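Local coordinates for protein exoribonuclease II, mitochondrial (Candida glabrata, PDB 6F3H) that degrades RNA from the 3' end as the magnesium-binding exoribonuclease component of the mitochondrial RNA degradosome, at residues A[469-474]-A[698-703]. The protein carries 1 engineered substitution. Sequence-based numbering, arbitrary orientation.
Sequences PMLPKS and SPMRRG. With nucleotides of chain C.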
ATOM      1  N   PRO A 469       1.294  14.948   3.653  1.00 58.98           N
ATOM      2  CA  PRO A 469       0.014  14.785   4.336  1.00 55.44           C
ATOM      3  C   PRO A 469      -1.112  14.752   3.327  1.00 52.80           C
ATOM      4  O   PRO A 469      -1.115  15.502   2.351  1.00 54.48           O
ATOM      5  CB  PRO A 469      -0.083  16.047   5.214  1.00 58.85           C
ATOM      6  CG  PRO A 469       1.291  16.641   5.232  1.00 55.44           C
ATOM      7  CD  PRO A 469       1.830  16.300   3.869  1.00 60.18           C
HETATM    8  N   MSE A 470      -2.065  13.878   3.569  1.00 51.39           N
HETATM    9  CA  MSE A 470      -3.256  13.868   2.768  1.00 55.75           C
HETATM   10  C   MSE A 470      -4.015  15.207   2.776  1.00 58.01           C
HETATM   11  O   MSE A 470      -4.620  15.571   1.772  1.00 61.81           O
HETATM   12  CB  MSE A 470      -4.143  12.734   3.243  1.00 62.26           C
HETATM   13  CG  MSE A 470      -5.517  12.734   2.680  1.00 74.45           C
HETATM   14 SE   MSE A 470      -6.614  11.779   3.870  1.00 94.03          SE
HETATM   15  CE  MSE A 470      -6.492  10.212   3.087  1.00 88.54           C
ATOM     16  N   LEU A 471      -3.974  15.939   3.890  1.00 54.28           N
ATOM     17  CA  LEU A 471      -4.704  17.191   4.094  1.00 56.66           C
ATOM     18  C   LEU A 471      -3.750  18.388   4.192  1.00 62.86           C
ATOM     19  O   LEU A 471      -2.563  18.217   4.486  1.00 67.81           O
ATOM     20  CB  LEU A 471      -5.541  17.090   5.370  1.00 58.32           C
ATOM     21  CG  LEU A 471      -6.816  16.245   5.339  1.00 62.41           C
ATOM     22  CD1 LEU A 471      -7.198  15.739   6.724  1.00 61.71           C
ATOM     23  CD2 LEU A 471      -7.938  17.063   4.790  1.00 62.48           C
ATOM     24  N   PRO A 472      -4.225  19.615   3.938  1.00 60.59           N
ATOM     25  CA  PRO A 472      -3.320  20.781   3.993  1.00 60.23           C
ATOM     26  C   PRO A 472      -2.806  21.051   5.401  1.00 60.79           C
ATOM     27  O   PRO A 472      -3.399  20.637   6.393  1.00 61.74           O
ATOM     28  CB  PRO A 472      -4.185  21.952   3.503  1.00 57.46           C
ATOM     29  CG  PRO A 472      -5.406  21.351   2.921  1.00 54.50           C
ATOM     30  CD  PRO A 472      -5.574  19.966   3.460  1.00 53.53           C
ATOM     31  N   LYS A 473      -1.702  21.802   5.485  1.00 59.93           N
ATOM     32  CA  LYS A 473      -1.148  22.126   6.797  1.00 57.40           C
ATOM     33  C   LYS A 473      -2.159  22.879   7.626  1.00 63.30           C
ATOM     34  O   LYS A 473      -2.321  22.602   8.816  1.00 70.21           O
ATOM     35  CB  LYS A 473       0.126  22.967   6.677  1.00 55.26           C
ATOM     36  N   SER A 474      -2.852  23.835   7.013  1.00 64.07           N
ATOM     37  CA  SER A 474      -3.794  24.660   7.760  1.00 66.67           C
ATOM     38  C   SER A 474      -4.855  23.813   8.439  1.00 65.91           C
ATOM     39  O   SER A 474      -5.130  23.977   9.629  1.00 74.86           O
ATOM     40  CB  SER A 474      -4.455  25.664   6.829  1.00 71.03           C
ATOM     41  OG  SER A 474      -5.374  25.005   5.993  1.00 73.08           O
ATOM     42  N   SER A 698      -8.291   7.265  12.409  1.00 39.90           N
ATOM     43  CA  SER A 698      -7.263   8.088  11.766  1.00 39.96           C
ATOM     44  C   SER A 698      -7.805   8.823  10.556  1.00 50.52           C
ATOM     45  O   SER A 698      -7.330   8.646   9.440  1.00 54.66           O
ATOM     46  CB  SER A 698      -6.086   7.215  11.360  1.00 40.83           C
ATOM     47  OG  SER A 698      -5.903   6.230  12.326  1.00 51.79           O
ATOM     48  N   PRO A 699      -8.771   9.709  10.751  1.00 49.13           N
ATOM     49  CA  PRO A 699      -9.371  10.401   9.607  1.00 47.85           C
ATOM     50  C   PRO A 699      -8.464  11.424   8.921  1.00 52.58           C
ATOM     51  O   PRO A 699      -8.866  11.939   7.876  1.00 61.09           O
ATOM     52  CB  PRO A 699     -10.604  11.073  10.219  1.00 47.34           C
ATOM     53  CG  PRO A 699     -10.251  11.274  11.644  1.00 45.27           C
ATOM     54  CD  PRO A 699      -9.366  10.131  12.028  1.00 45.27           C
HETATM   55  N   MSE A 700      -7.285  11.758   9.447  1.00 49.13           N
HETATM   56  CA  MSE A 700      -6.448  12.784   8.787  1.00 44.40           C
HETATM   57  C   MSE A 700      -5.348  12.207   7.953  1.00 45.01           C
HETATM   58  O   MSE A 700      -4.549  12.937   7.372  1.00 45.25           O
HETATM   59  CB  MSE A 700      -5.765  13.690   9.781  1.00 50.89           C
HETATM   60  CG  MSE A 700      -6.645  14.590  10.588  1.00 72.26           C
HETATM   61 SE   MSE A 700      -5.617  15.301  12.113  1.00 95.15          SE
HETATM   62  CE  MSE A 700      -4.761  16.838  11.286  1.00 94.53           C
ATOM     63  N   ARG A 701      -5.258  10.893   7.969  1.00 42.45           N
ATOM     64  CA  ARG A 701      -4.149  10.211   7.341  1.00 39.74           C
ATOM     65  C   ARG A 701      -4.591   8.947   6.634  1.00 42.20           C
ATOM     66  O   ARG A 701      -3.753   8.293   6.019  1.00 45.68           O
ATOM     67  CB  ARG A 701      -3.069   9.887   8.381  1.00 40.88           C
ATOM     68  CG  ARG A 701      -3.480   8.850   9.399  1.00 41.11           C
ATOM     69  CD  ARG A 701      -2.313   8.490  10.305  1.00 40.81           C
ATOM     70  NE  ARG A 701      -2.690   7.537  11.346  1.00 46.00           N
ATOM     71  CZ  ARG A 701      -2.623   6.217  11.220  1.00 48.95           C
ATOM     72  NH1 ARG A 701      -2.193   5.680  10.095  1.00 53.99           N
ATOM     73  NH2 ARG A 701      -2.990   5.426  12.214  1.00 52.15           N
ATOM     74  N   ARG A 702      -5.872   8.595   6.703  1.00 39.28           N
ATOM     75  CA  ARG A 702      -6.473   7.502   5.951  1.00 39.01           C
ATOM     76  C   ARG A 702      -7.798   7.980   5.385  1.00 45.82           C
ATOM     77  O   ARG A 702      -8.696   8.350   6.141  1.00 45.94           O
ATOM     78  CB  ARG A 702      -6.707   6.275   6.824  1.00 39.01           C
ATOM     79  CG  ARG A 702      -5.489   5.643   7.380  1.00 42.08           C
ATOM     80  CD  ARG A 702      -5.841   4.243   7.801  1.00 41.72           C
ATOM     81  NE  ARG A 702      -6.671   4.281   8.991  1.00 41.92           N
ATOM     82  CZ  ARG A 702      -6.367   3.687  10.135  1.00 46.49           C
ATOM     83  NH1 ARG A 702      -5.248   2.982  10.237  1.00 45.80           N
ATOM     84  NH2 ARG A 702      -7.201   3.773  11.164  1.00 49.28           N
ATOM     85  N   GLY A 703      -7.931   7.932   4.052  1.00 44.42           N
ATOM     86  CA  GLY A 703      -9.154   8.242   3.350  1.00 41.80           C
ATOM     87  C   GLY A 703     -10.353   7.395   3.733  1.00 45.34           C
ATOM     88  O   GLY A 703     -11.460   7.934   3.838  1.00 55.61           O
TER
ATOM     89  P     C C   6      -2.152   8.602  14.839  1.00 42.51           P
ATOM     90  OP1   C C   6      -2.646   9.864  15.408  1.00 45.20           O
ATOM     91  OP2   C C   6      -2.989   7.787  13.944  1.00 45.92           O
ATOM     92  O5'   C C   6      -0.806   9.011  14.131  1.00 49.05           O
ATOM     93  C5'   C C   6       0.240   9.582  14.901  1.00 47.85           C
ATOM     94  C4'   C C   6       1.536   9.663  14.129  1.00 48.21           C
ATOM     95  O4'   C C   6       2.116   8.346  13.931  1.00 48.33           O
ATOM     96  C3'   C C   6       1.466  10.213  12.723  1.00 47.48           C
ATOM     97  O3'   C C   6       1.300  11.614  12.668  1.00 53.56           O
ATOM     98  C2'   C C   6       2.797   9.767  12.177  1.00 49.16           C
ATOM     99  O2'   C C   6       3.806  10.527  12.802  1.00 54.05           O
ATOM    100  C1'   C C   6       2.883   8.354  12.751  1.00 48.04           C
ATOM    101  N1    C C   6       2.383   7.332  11.789  1.00 49.41           N
ATOM    102  C2    C C   6       3.286   6.846  10.812  1.00 57.09           C
ATOM    103  O2    C C   6       4.449   7.249  10.802  1.00 65.24           O
ATOM    104  N3    C C   6       2.944   5.936   9.877  1.00 50.61           N
ATOM    105  C4    C C   6       1.705   5.498   9.879  1.00 49.89           C
ATOM    106  N4    C C   6       1.410   4.590   8.943  1.00 51.39           N
ATOM    107  C5    C C   6       0.750   5.960  10.848  1.00 45.69           C
ATOM    108  C6    C C   6       1.109   6.867  11.765  1.00 44.87           C
ATOM    109  P     A C   5      -4.410   3.402  14.682  1.00 49.45           P
ATOM    110  OP1   A C   5      -5.642   4.183  14.936  1.00 42.98           O
ATOM    111  OP2   A C   5      -4.140   2.907  13.302  1.00 51.94           O
ATOM    112  O5'   A C   5      -3.196   4.327  15.092  1.00 49.46           O
ATOM    113  C5'   A C   5      -3.148   4.863  16.398  1.00 48.50           C
ATOM    114  C4'   A C   5      -1.784   5.381  16.752  1.00 45.38           C
ATOM    115  O4'   A C   5      -0.828   4.294  16.764  1.00 45.71           O
ATOM    116  C3'   A C   5      -1.178   6.398  15.803  1.00 42.09           C
ATOM    117  O3'   A C   5      -1.653   7.702  16.047  1.00 43.52           O
ATOM    118  C2'   A C   5       0.303   6.249  16.084  1.00 44.79           C
ATOM    119  O2'   A C   5       0.639   6.887  17.307  1.00 45.04           O
ATOM    120  C1'   A C   5       0.407   4.741  16.273  1.00 45.44           C
ATOM    121  N9    A C   5       0.607   4.102  14.982  1.00 54.27           N
ATOM    122  C8    A C   5      -0.317   3.573  14.116  1.00 58.47           C
ATOM    123  N7    A C   5       0.204   3.115  13.005  1.00 55.41           N
ATOM    124  C5    A C   5       1.547   3.394  13.176  1.00 59.17           C
ATOM    125  C6    A C   5       2.656   3.154  12.365  1.00 67.51           C
ATOM    126  N6    A C   5       2.573   2.561  11.167  1.00 73.12           N
ATOM    127  N1    A C   5       3.856   3.560  12.850  1.00 67.13           N
ATOM    128  C2    A C   5       3.928   4.155  14.055  1.00 66.33           C
ATOM    129  N3    A C   5       2.957   4.434  14.921  1.00 62.88           N
ATOM    130  C4    A C   5       1.802   4.015  14.389  1.00 60.44           C
TER
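Leu-471 and Met-470 pack against the backbone of the 698-703 loop, while two arginines on the far side of that loop grip RNA. The CD1 branch of Leu-471 lies on Met-700, 3.7 Å from CA and 3.9 Å from CB. Selenomethionine Met-470 has CG anti to its own N (chi1 170°) and bends at chi3, which turns CE toward C of Arg-702, just where helix 703-716 begins. This side is buried, and its side-chain contacts are van der Waals only; Tyr-376 and Thr-460 bind the Met-470 backbone. The other side is polar and opens onto the RNA. From CG to NE, Arg-701 is extended, and the edge of its guanidinium clasps C6 of chain C, with NE 2.6 Å and NH2 2.9 Å from the same OP2. NH2 also bonds weakly to OP2 of A5 of the same RNA chain. One face of the group is met near its rim by C5 of the cytosine, and CB of Ser-698 lies over the opposite face, also toward the rim. Arg-702 NH1 adds a 3.3 Å bond to that A5 OP2, while its NH2 is salt-bridged to Asp-705. With the magnesium ion about 8 Å from the Arg-701 side chain, the paired arginines probably neutralise successive phosphates and help hold the RNA backbone beside the metal site of the RNB domain.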